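Local coordinates for carbohydrate binding protein, putative, cpb33A (Cellvibrio japonicus, PDB 5FJQ) that is a copper-binding lytic polysaccharide monooxygenase important for efficient chitin utilization, seen here as its monooxygenase domain alone, at residues Q42-V46 / C63-R67; A98-T102 / D166-F171; L146-T150 / D176-G180. All blocks are in the same frame, centred on the assembly; numbering follows the deposited sequence.

Interaction 1. Residues Q42-V46 / C63-R67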
ATOM      1  N   GLN A  42      -8.248   5.973  -2.741  1.00 16.40           N
ATOM      2  CA  GLN A  42      -9.125   5.181  -1.850  1.00 18.12           C
ATOM      3  C   GLN A  42      -9.690   3.889  -2.494  1.00 19.91           C
ATOM      4  O   GLN A  42     -10.356   3.065  -1.831  1.00 21.34           O
ATOM      5  CB  GLN A  42     -10.273   6.071  -1.341  1.00 16.96           C
ATOM      6  CG  GLN A  42     -11.341   6.409  -2.377  1.00 18.46           C
ATOM      7  CD  GLN A  42     -10.986   7.640  -3.248  1.00 19.16           C
ATOM      8  OE1 GLN A  42      -9.807   8.058  -3.357  1.00 17.70           O
ATOM      9  NE2 GLN A  42     -12.016   8.252  -3.843  1.00 19.91           N
ATOM     10  N   GLU A  43      -9.413   3.747  -3.793  1.00 21.08           N
ATOM     11  CA  GLU A  43      -9.969   2.759  -4.640  1.00 20.60           C
ATOM     12  C   GLU A  43      -8.946   1.776  -5.219  1.00 18.25           C
ATOM     13  O   GLU A  43      -9.105   1.329  -6.354  1.00 19.90           O
ATOM     14  CB  GLU A  43     -10.512   3.531  -5.792  1.00 24.52           C
ATOM     15  CG  GLU A  43     -11.734   3.001  -6.388  1.00 28.91           C
ATOM     16  CD  GLU A  43     -12.465   4.135  -7.056  1.00 36.07           C
ATOM     17  OE1 GLU A  43     -13.098   4.938  -6.305  1.00 43.30           O
ATOM     18  OE2 GLU A  43     -12.350   4.249  -8.293  1.00 32.75           O
ATOM     19  N   VAL A  44      -7.877   1.472  -4.509  1.00 16.69           N
ATOM     20  CA  VAL A  44      -6.929   0.522  -5.055  1.00 17.08           C
ATOM     21  C   VAL A  44      -7.505  -0.791  -4.563  1.00 17.30           C
ATOM     22  O   VAL A  44      -7.097  -1.336  -3.513  1.00 19.07           O
ATOM     23  CB  VAL A  44      -5.452   0.835  -4.615  1.00 13.84           C
ATOM     24  CG1 VAL A  44      -4.462  -0.150  -5.165  1.00 14.24           C
ATOM     25  CG2 VAL A  44      -5.013   2.241  -5.008  1.00 13.93           C
ATOM     26  N   ALA A  45      -8.491  -1.294  -5.318  1.00 17.97           N
ATOM     27  CA  ALA A  45      -9.523  -2.199  -4.758  1.00 17.53           C
ATOM     28  C   ALA A  45      -9.680  -3.443  -5.581  1.00 15.85           C
ATOM     29  O   ALA A  45      -9.517  -3.390  -6.792  1.00 18.75           O
ATOM     30  CB  ALA A  45     -10.883  -1.500  -4.656  1.00 15.86           C
ATOM     31  N   VAL A  46     -10.054  -4.543  -4.947  1.00 16.06           N
ATOM     32  CA  VAL A  46     -10.412  -5.762  -5.696  1.00 14.39           C
ATOM     33  C   VAL A  46     -11.717  -6.264  -5.146  1.00 14.90           C
ATOM     34  O   VAL A  46     -11.802  -6.566  -3.965  1.00 15.09           O
ATOM     35  CB  VAL A  46      -9.328  -6.853  -5.617  1.00 14.17           C
ATOM     36  CG1 VAL A  46      -9.759  -8.119  -6.298  1.00 14.83           C
ATOM     37  CG2 VAL A  46      -8.029  -6.443  -6.308  1.00 14.91           C
ATOM     38  N   CYS A  63       1.093  -3.147  -5.994  1.00 14.08           N
ATOM     39  CA  CYS A  63       0.833  -1.729  -5.746  1.00 14.84           C
ATOM     40  C   CYS A  63      -0.323  -1.114  -6.526  1.00 14.58           C
ATOM     41  O   CYS A  63      -0.873  -0.099  -6.082  1.00 17.00           O
ATOM     42  CB  CYS A  63       2.126  -0.938  -5.986  1.00 17.09           C
ATOM     43  SG  CYS A  63       3.511  -1.311  -4.865  1.00 17.44           S
ATOM     44  N   SER A  64      -0.665  -1.656  -7.695  1.00 14.46           N
ATOM     45  CA  SER A  64      -1.817  -1.191  -8.489  1.00 17.64           C
ATOM     46  C   SER A  64      -3.070  -2.030  -8.229  1.00 19.87           C
ATOM     47  O   SER A  64      -4.108  -1.778  -8.833  1.00 19.71           O
ATOM     48  CB  SER A  64      -1.518  -1.306  -9.996  1.00 15.41           C
ATOM     49  OG  SER A  64      -1.019  -2.623 -10.322  1.00 15.75           O
ATOM     50  N   ALA A  65      -2.932  -3.060  -7.382  1.00 19.40           N
ATOM     51  CA  ALA A  65      -3.968  -4.088  -7.225  1.00 20.57           C
ATOM     52  C   ALA A  65      -4.425  -4.534  -8.639  1.00 19.32           C
ATOM     53  O   ALA A  65      -5.574  -4.822  -8.843  1.00 19.80           O
ATOM     54  CB  ALA A  65      -5.129  -3.539  -6.417  1.00 21.25           C
ATOM     55  N   ASN A  66      -3.494  -4.491  -9.602  1.00 19.12           N
ATOM     56  CA  ASN A  66      -3.705  -4.894 -11.005  1.00 18.61           C
ATOM     57  C   ASN A  66      -4.661  -3.989 -11.791  1.00 19.29           C
ATOM     58  O   ASN A  66      -5.248  -4.395 -12.822  1.00 16.90           O
ATOM     59  CB  ASN A  66      -4.111  -6.378 -11.106  1.00 20.47           C
ATOM     60  CG  ASN A  66      -3.840  -6.978 -12.484  1.00 22.09           C
ATOM     61  OD1 ASN A  66      -2.890  -6.594 -13.184  1.00 22.83           O
ATOM     62  ND2 ASN A  66      -4.643  -7.975 -12.853  1.00 23.25           N
ATOM     63  N   ARG A  67      -4.774  -2.734 -11.340  1.00 15.82           N
ATOM     64  CA  ARG A  67      -5.560  -1.753 -12.039  1.00 17.75           C
ATOM     65  C   ARG A  67      -4.679  -0.928 -12.959  1.00 17.18           C
ATOM     66  O   ARG A  67      -3.697  -0.383 -12.500  1.00 16.20           O
ATOM     67  CB  ARG A  67      -6.240  -0.861 -11.010  1.00 16.29           C
ATOM     68  CG  ARG A  67      -7.168  -1.730 -10.150  1.00 17.32           C
ATOM     69  CD  ARG A  67      -7.649  -1.089  -8.906  1.00 16.77           C
ATOM     70  NE  ARG A  67      -8.540   0.009  -9.239  1.00 18.71           N
ATOM     71  CZ  ARG A  67      -9.866   0.048  -9.021  1.00 19.77           C
ATOM     72  NH1 ARG A  67     -10.532  -0.953  -8.430  1.00 20.01           N
ATOM     73  NH2 ARG A  67     -10.544   1.150  -9.346  1.00 20.14           N
TER
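A type I' beta turn, Ser-64 to Arg-67, brings Ala-65 and Arg-67 against Glu-43, Val-44 and Ala-45, just where the chain of this lytic polysaccharide monooxygenase domain enters strand 45-47. The turn is closed by Arg-67 N bonding to Ser-64 O, and the segment before it is tied down by the disulfide from Cys-63 to Cys-174. Val-44 is the centre of an inverse gamma turn, and the carbonyls of its two neighbours both meet the same guanidinium. Val-44 CG1, anti to the backbone N (chi1 180°), reaches Ala-65 CB at 3.7 Å, and Val-46 CG2 lies 4.1 Å from that same methyl. Tyr-172 of strand 169-178 also packs on Ala-65 and Val-46.

Arg-67 bends at chi3 (68°) and lays its flat end across the backbone of 43-45. The long salt bridge from Arg-67 NH2 to Glu-43 OE2, 3.7 Å, is a loose one, with the carboxylate and guanidinium planes steeply inclined to each other. The Glu-43 side chain lies about 4 Å (nearest atoms) from that of the copper ligand His-1. Glu-43 O sits over the centre of one guanidinium face, 3.1 Å from Arg-67 CZ, in an electrostatic contact without hydrogen-bond geometry. Ala-45 O instead lies near the guanidinium plane and takes a hydrogen bond from Arg-67 NH1 at 3.1 Å, with an N-H...O angle of 156°.

Interaction 2. Residues A98-T102 / D166-F171; sequences AAHKT and DAAEGF. With CU (copper (II) ion), chain D.
His-100 and Phe-171 meet beside the copper ion. His-100 binds the metal through NE2 at 1.9 Å, while its CD2 lies 4.0 Å from Phe-171 CE2, the two side chains crossing at about a right angle. Phe-171 points the CZ end of its ring at the metal, CZ to copper being 3.3 Å, a close approach by a group that cannot ligate. Glu-169 OE1 stops 4.0 Å from the copper, too far for a bond, and is held by a salt bridge to Arg-161.

One step out, the imidazole is fixed from its other nitrogen. His-100 ND1 donates to a water at 2.8 Å that lies in the ring plane, and that water donates in turn to Asp-166 OD2, also at 2.8 Å. The same oxygen uses its anti lone pair to accept the backbone N-H of Lys-101, 3.0 Å from Lys-101 N to Asp-166 OD2 at an angle of 159°. With CG anti to the backbone N (chi1 -174°), the Asp-166 carboxylate reaches across to segment 98-102, gripping the backbone next to His-100 as well as its water. Ala-98 O lies over one face of the imidazole, toward its rim.

Further out, Asp-166 OD1 forms a salt bridge with Arg-161, which therefore steadies both acids of the segment. Lys-101 turns its amine away to Gln-136. His-1 also binds the copper, through its amino terminus, and its ring meets that of Phe-171 edge to face. Two histidines, one of them N-terminal, gripping a single copper form the histidine brace of lytic polysaccharide monooxygenases, here with the axial phenylalanine common in family AA10.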
ATOM      1  N   ALA A  98     -14.961   5.689   2.570  1.00 20.79           N
ATOM      2  CA  ALA A  98     -16.179   4.996   2.885  1.00 21.55           C
ATOM      3  C   ALA A  98     -15.819   3.866   3.844  1.00 25.10           C
ATOM      4  O   ALA A  98     -15.167   2.908   3.432  1.00 27.22           O
ATOM      5  CB  ALA A  98     -16.833   4.453   1.610  1.00 22.73           C
ATOM      6  N   ALA A  99     -16.322   3.929   5.071  1.00 23.36           N
ATOM      7  CA  ALA A  99     -16.098   2.876   6.081  1.00 23.32           C
ATOM      8  C   ALA A  99     -16.715   1.518   5.702  1.00 25.70           C
ATOM      9  O   ALA A  99     -17.663   1.464   4.929  1.00 26.41           O
ATOM     10  CB  ALA A  99     -16.624   3.331   7.407  1.00 24.42           C
ATOM     11  N   HIS A 100     -16.152   0.431   6.234  1.00 23.29           N
ATOM     12  CA  HIS A 100     -16.661  -0.898   6.003  1.00 20.62           C
ATOM     13  C   HIS A 100     -16.433  -1.722   7.278  1.00 22.02           C
ATOM     14  O   HIS A 100     -15.593  -1.342   8.134  1.00 16.80           O
ATOM     15  CB  HIS A 100     -15.998  -1.548   4.796  1.00 18.55           C
ATOM     16  CG  HIS A 100     -16.271  -0.855   3.490  1.00 16.86           C
ATOM     17  ND1 HIS A 100     -17.544  -0.571   3.058  1.00 17.14           N
ATOM     18  CD2 HIS A 100     -15.438  -0.388   2.530  1.00 15.08           C
ATOM     19  CE1 HIS A 100     -17.492   0.007   1.861  1.00 15.86           C
ATOM     20  NE2 HIS A 100     -16.220   0.154   1.535  1.00 15.54           N
ATOM     21  N   LYS A 101     -17.195  -2.827   7.422  1.00 22.87           N
ATOM     22  CA  LYS A 101     -16.915  -3.811   8.480  1.00 23.00           C
ATOM     23  C   LYS A 101     -15.640  -4.500   8.008  1.00 22.52           C
ATOM     24  O   LYS A 101     -15.475  -4.693   6.832  1.00 19.35           O
ATOM     25  CB  LYS A 101     -18.077  -4.795   8.692  1.00 26.47           C
ATOM     26  CG  LYS A 101     -19.423  -4.120   8.862  1.00 26.04           C
ATOM     27  CD  LYS A 101     -20.334  -4.916   9.774  1.00 30.63           C
ATOM     28  CE  LYS A 101     -21.406  -4.043  10.434  1.00 32.90           C
ATOM     29  NZ  LYS A 101     -20.890  -3.368  11.668  1.00 36.08           N
ATOM     30  N   THR A 102     -14.720  -4.771   8.936  1.00 20.44           N
ATOM     31  CA  THR A 102     -13.314  -5.165   8.635  1.00 20.31           C
ATOM     32  C   THR A 102     -13.038  -6.539   9.234  1.00 19.67           C
ATOM     33  O   THR A 102     -13.264  -6.759  10.438  1.00 22.78           O
ATOM     34  CB  THR A 102     -12.320  -4.138   9.243  1.00 19.73           C
ATOM     35  OG1 THR A 102     -12.525  -2.877   8.587  1.00 21.84           O
ATOM     36  CG2 THR A 102     -10.875  -4.550   9.067  1.00 17.33           C
ATOM     37  N   ASP A 166     -20.744  -8.196   5.734  1.00 27.61           N
ATOM     38  CA  ASP A 166     -20.750  -6.994   4.915  1.00 27.67           C
ATOM     39  C   ASP A 166     -20.581  -7.279   3.444  1.00 26.97           C
ATOM     40  O   ASP A 166     -21.590  -7.410   2.767  1.00 29.28           O
ATOM     41  CB  ASP A 166     -19.722  -5.947   5.464  1.00 25.31           C
ATOM     42  CG  ASP A 166     -19.781  -4.616   4.747  1.00 27.17           C
ATOM     43  OD1 ASP A 166     -20.539  -4.448   3.744  1.00 24.46           O
ATOM     44  OD2 ASP A 166     -19.028  -3.713   5.178  1.00 25.77           O
ATOM     45  N   ALA A 167     -19.341  -7.336   2.937  1.00 24.80           N
ATOM     46  CA  ALA A 167     -19.051  -7.658   1.541  1.00 24.75           C
ATOM     47  C   ALA A 167     -17.569  -8.023   1.419  1.00 23.85           C
ATOM     48  O   ALA A 167     -16.736  -7.616   2.272  1.00 20.90           O
ATOM     49  CB  ALA A 167     -19.379  -6.498   0.603  1.00 24.83           C
ATOM     50  N   ALA A 168     -17.267  -8.803   0.380  1.00 20.81           N
ATOM     51  CA  ALA A 168     -15.918  -9.267   0.074  1.00 18.76           C
ATOM     52  C   ALA A 168     -15.253  -8.188  -0.769  1.00 17.28           C
ATOM     53  O   ALA A 168     -15.752  -7.795  -1.799  1.00 18.16           O
ATOM     54  CB  ALA A 168     -15.962 -10.585  -0.685  1.00 20.27           C
ATOM     55  N   GLU A 169     -14.159  -7.647  -0.319  1.00 18.84           N
ATOM     56  CA  GLU A 169     -13.451  -6.640  -1.100  1.00 17.76           C
ATOM     57  C   GLU A 169     -12.143  -6.418  -0.378  1.00 16.17           C
ATOM     58  O   GLU A 169     -12.044  -6.598   0.877  1.00 15.14           O
ATOM     59  CB  GLU A 169     -14.256  -5.322  -1.222  1.00 18.75           C
ATOM     60  CG  GLU A 169     -13.763  -4.355  -2.281  1.00 19.06           C
ATOM     61  CD  GLU A 169     -14.633  -3.084  -2.355  1.00 22.70           C
ATOM     62  OE1 GLU A 169     -15.296  -2.789  -1.360  1.00 21.76           O
ATOM     63  OE2 GLU A 169     -14.714  -2.412  -3.419  1.00 26.39           O
ATOM     64  N   GLY A 170     -11.128  -6.075  -1.173  1.00 16.35           N
ATOM     65  CA  GLY A 170      -9.760  -5.849  -0.684  1.00 15.56           C
ATOM     66  C   GLY A 170      -9.313  -4.456  -1.116  1.00 14.35           C
ATOM     67  O   GLY A 170      -9.664  -4.010  -2.241  1.00 12.53           O
ATOM     68  N   PHE A 171      -8.599  -3.756  -0.225  1.00 13.75           N
ATOM     69  CA  PHE A 171      -7.869  -2.523  -0.563  1.00 14.25           C
ATOM     70  C   PHE A 171      -6.367  -2.645  -0.260  1.00 14.55           C
ATOM     71  O   PHE A 171      -5.952  -3.189   0.810  1.00 11.93           O
ATOM     72  CB  PHE A 171      -8.464  -1.289   0.203  1.00 15.47           C
ATOM     73  CG  PHE A 171      -9.912  -1.124  -0.012  1.00 16.20           C
ATOM     74  CD1 PHE A 171     -10.387  -0.402  -1.148  1.00 17.46           C
ATOM     75  CD2 PHE A 171     -10.819  -1.792   0.795  1.00 17.13           C
ATOM     76  CE1 PHE A 171     -11.758  -0.306  -1.410  1.00 17.73           C
ATOM     77  CE2 PHE A 171     -12.198  -1.723   0.519  1.00 18.81           C
ATOM     78  CZ  PHE A 171     -12.672  -0.968  -0.570  1.00 16.39           C
TER
HETATM   79 CU    CU D1217     -15.272   0.949   0.084  1.00 22.62          CU
HETATM   80  O   HOH W   1     -19.887  -1.184   4.374  1.00 24.96           O

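Interaction 3. Residues L146-T150 / D176-G180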
ATOM      1  N   LEU A 146       7.844  -2.038  13.504  1.00 17.45           N
ATOM      2  CA  LEU A 146       8.792  -2.216  12.381  1.00 16.35           C
ATOM      3  C   LEU A 146       9.959  -3.046  12.860  1.00 15.81           C
ATOM      4  O   LEU A 146      10.550  -2.745  13.941  1.00 15.66           O
ATOM      5  CB  LEU A 146       9.271  -0.875  11.840  1.00 17.61           C
ATOM      6  CG  LEU A 146       8.113   0.007  11.394  1.00 16.68           C
ATOM      7  CD1 LEU A 146       8.573   1.475  11.310  1.00 18.10           C
ATOM      8  CD2 LEU A 146       7.460  -0.474  10.107  1.00 14.48           C
ATOM      9  N   PRO A 147      10.284  -4.120  12.106  1.00 16.19           N
ATOM     10  CA  PRO A 147      11.416  -4.944  12.504  1.00 17.81           C
ATOM     11  C   PRO A 147      12.742  -4.240  12.210  1.00 20.18           C
ATOM     12  O   PRO A 147      12.759  -3.208  11.513  1.00 19.63           O
ATOM     13  CB  PRO A 147      11.259  -6.199  11.626  1.00 16.62           C
ATOM     14  CG  PRO A 147      10.650  -5.674  10.336  1.00 14.87           C
ATOM     15  CD  PRO A 147       9.727  -4.529  10.784  1.00 15.40           C
ATOM     16  N   TYR A 148      13.857  -4.764  12.719  1.00 23.10           N
ATOM     17  CA  TYR A 148      15.159  -4.207  12.307  1.00 21.96           C
ATOM     18  C   TYR A 148      15.339  -4.253  10.784  1.00 20.94           C
ATOM     19  O   TYR A 148      15.315  -5.323  10.189  1.00 19.39           O
ATOM     20  CB  TYR A 148      16.327  -4.929  12.991  1.00 22.59           C
ATOM     21  CG  TYR A 148      17.643  -4.315  12.655  1.00 21.93           C
ATOM     22  CD1 TYR A 148      18.052  -3.135  13.286  1.00 22.80           C
ATOM     23  CD2 TYR A 148      18.465  -4.875  11.676  1.00 22.08           C
ATOM     24  CE1 TYR A 148      19.278  -2.533  12.983  1.00 24.03           C
ATOM     25  CE2 TYR A 148      19.696  -4.288  11.358  1.00 23.16           C
ATOM     26  CZ  TYR A 148      20.092  -3.115  12.010  1.00 24.21           C
ATOM     27  OH  TYR A 148      21.311  -2.512  11.691  1.00 23.15           O
ATOM     28  N   ARG A 149      15.599  -3.087  10.183  1.00 20.59           N
ATOM     29  CA  ARG A 149      15.958  -2.975   8.784  1.00 19.60           C
ATOM     30  C   ARG A 149      16.946  -1.813   8.653  1.00 19.99           C
ATOM     31  O   ARG A 149      17.076  -1.006   9.581  1.00 25.88           O
ATOM     32  CB  ARG A 149      14.708  -2.685   7.898  1.00 18.24           C
ATOM     33  CG  ARG A 149      13.630  -3.786   7.733  1.00 18.47           C
ATOM     34  CD  ARG A 149      14.176  -5.063   7.111  1.00 18.21           C
ATOM     35  NE  ARG A 149      13.131  -6.026   6.758  1.00 20.53           N
ATOM     36  CZ  ARG A 149      12.747  -7.035   7.543  1.00 20.57           C
ATOM     37  NH1 ARG A 149      13.319  -7.190   8.730  1.00 19.36           N
ATOM     38  NH2 ARG A 149      11.789  -7.857   7.164  1.00 19.09           N
ATOM     39  N   THR A 150      17.679  -1.757   7.542  1.00 20.40           N
ATOM     40  CA  THR A 150      18.352  -0.527   7.110  1.00 18.95           C
ATOM     41  C   THR A 150      17.902  -0.366   5.654  1.00 18.17           C
ATOM     42  O   THR A 150      17.471  -1.343   5.051  1.00 20.09           O
ATOM     43  CB  THR A 150      19.896  -0.653   7.117  1.00 18.70           C
ATOM     44  OG1 THR A 150      20.251  -1.739   6.259  1.00 19.31           O
ATOM     45  CG2 THR A 150      20.427  -1.012   8.488  1.00 17.56           C
ATOM     46  N   ASP A 176       6.324   3.552   0.837  1.00 16.66           N
ATOM     47  CA  ASP A 176       7.792   3.522   0.833  1.00 15.66           C
ATOM     48  C   ASP A 176       8.406   4.170   2.084  1.00 18.05           C
ATOM     49  O   ASP A 176       8.061   5.301   2.423  1.00 15.53           O
ATOM     50  CB  ASP A 176       8.353   4.176  -0.395  1.00 15.04           C
ATOM     51  CG  ASP A 176       7.769   3.663  -1.643  1.00 17.53           C
ATOM     52  OD1 ASP A 176       8.234   2.553  -2.104  1.00 14.93           O
ATOM     53  OD2 ASP A 176       6.860   4.395  -2.161  1.00 16.08           O
ATOM     54  N   VAL A 177       9.321   3.466   2.736  1.00 18.65           N
ATOM     55  CA  VAL A 177       9.911   3.960   3.997  1.00 19.01           C
ATOM     56  C   VAL A 177      11.438   3.857   3.927  1.00 18.68           C
ATOM     57  O   VAL A 177      12.006   3.058   3.123  1.00 19.70           O
ATOM     58  CB  VAL A 177       9.367   3.225   5.254  1.00 17.24           C
ATOM     59  CG1 VAL A 177       7.863   3.436   5.417  1.00 18.09           C
ATOM     60  CG2 VAL A 177       9.700   1.738   5.173  1.00 15.96           C
ATOM     61  N   ASP A 178      12.125   4.647   4.747  1.00 19.84           N
ATOM     62  CA  ASP A 178      13.572   4.583   4.681  1.00 18.34           C
ATOM     63  C   ASP A 178      14.145   4.434   6.061  1.00 17.07           C
ATOM     64  O   ASP A 178      14.073   5.362   6.880  1.00 18.08           O
ATOM     65  CB  ASP A 178      14.106   5.848   4.025  1.00 22.16           C
ATOM     66  CG  ASP A 178      15.582   5.802   3.799  1.00 24.54           C
ATOM     67  OD1 ASP A 178      16.195   4.717   3.894  1.00 24.91           O
ATOM     68  OD2 ASP A 178      16.133   6.880   3.516  1.00 24.47           O
ATOM     69  N   PHE A 179      14.744   3.282   6.314  1.00 15.96           N
ATOM     70  CA  PHE A 179      15.361   3.010   7.617  1.00 16.39           C
ATOM     71  C   PHE A 179      16.691   3.709   7.858  1.00 17.43           C
ATOM     72  O   PHE A 179      17.244   3.603   8.946  1.00 19.41           O
ATOM     73  CB  PHE A 179      15.502   1.506   7.770  1.00 16.36           C
ATOM     74  CG  PHE A 179      14.201   0.819   8.184  1.00 15.43           C
ATOM     75  CD1 PHE A 179      13.207   0.578   7.276  1.00 15.42           C
ATOM     76  CD2 PHE A 179      14.000   0.441   9.483  1.00 15.49           C
ATOM     77  CE1 PHE A 179      12.032  -0.084   7.623  1.00 16.97           C
ATOM     78  CE2 PHE A 179      12.820  -0.194   9.880  1.00 16.31           C
ATOM     79  CZ  PHE A 179      11.836  -0.481   8.927  1.00 18.65           C
ATOM     80  N   GLY A 180      17.186   4.451   6.875  1.00 19.20           N
ATOM     81  CA  GLY A 180      18.495   5.112   6.911  1.00 21.42           C
ATOM     82  C   GLY A 180      19.702   4.193   6.960  1.00 23.56           C
ATOM     83  O   GLY A 180      19.623   2.957   6.763  1.00 21.10           O
ATOM     84  OXT GLY A 180      20.830   4.678   7.252  1.00 26.25           O
TER
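The Phe-179 ring carries Arg-149 CB over the centre of one face, in a CH-pi contact: CB stands 3.4 Å from the ring centroid, only 5° off the normal. At the ring edge lies Leu-146, whose CB is 3.9 Å from Phe-179 CZ. Two backbone oxygens approach from the same side as Arg-149 CB, toward the rim: Pro-147 O is 3.4 Å from Phe-179 CE2 and Arg-149 O equally close to Phe-179 CD2. The second flat group, the Arg-149 guanidinium, takes Pro-147 CG on one face, toward the rim and 3.4 Å above the plane.

The bend at chi2 (-60°) swings the arginine away after CG has passed the phenyl, so aliphatic carbon rather than charge lies on the aromatic face; the planes of ring and guanidinium end up 26° apart. Arg-149 NH1 then donates to Tyr-148 O at 3.1 Å, nearly in its own plane but above that of the carbonyl. NH2 bonds to Gln-126 and NE to Thr-110 O, so each nitrogen of the buried group has a partner.

The contact sits where strand 169-178 of the E-set-like beta sandwich runs out and packs on the connection between strands 139-146 and 152-161; Ile-109 and Val-85 also touch the ring.

Beyond the ring, Thr-150 CA packs against Phe-179 CB at 3.6 Å. An Asx turn closes the construct: Gly-180 N bonds to Asp-178 OD1 at 3.2 Å, approaching from above the carboxylate plane. Thr-150 CB touches the construct's C-terminal carboxylate through Gly-180 O, while Thr-150 OG1 bonds to Gln-112.

Overall arrangement
From the N terminus, interaction 1 closes first, a short loop of 16 residues that carries helix 53-56 and brings 63-67 back onto strand 45-47. Interactions 2 and 3 come later and cross: 98-102 and 146-150 precede 166-171 and 176-180 in that order, so neither loop lies inside the other. Strand 169-178 links all three. Its start serves the copper site in interaction 2, its end leads into interaction 3, and strand 45-47 pairs antiparallel with it. Interactions 1 and 2 touch, Val-46 N probably bonding to Gly-170 O, whereas interaction 3 lies on the opposite side of the chain's centre, about 29 Å from interaction 2 between centres.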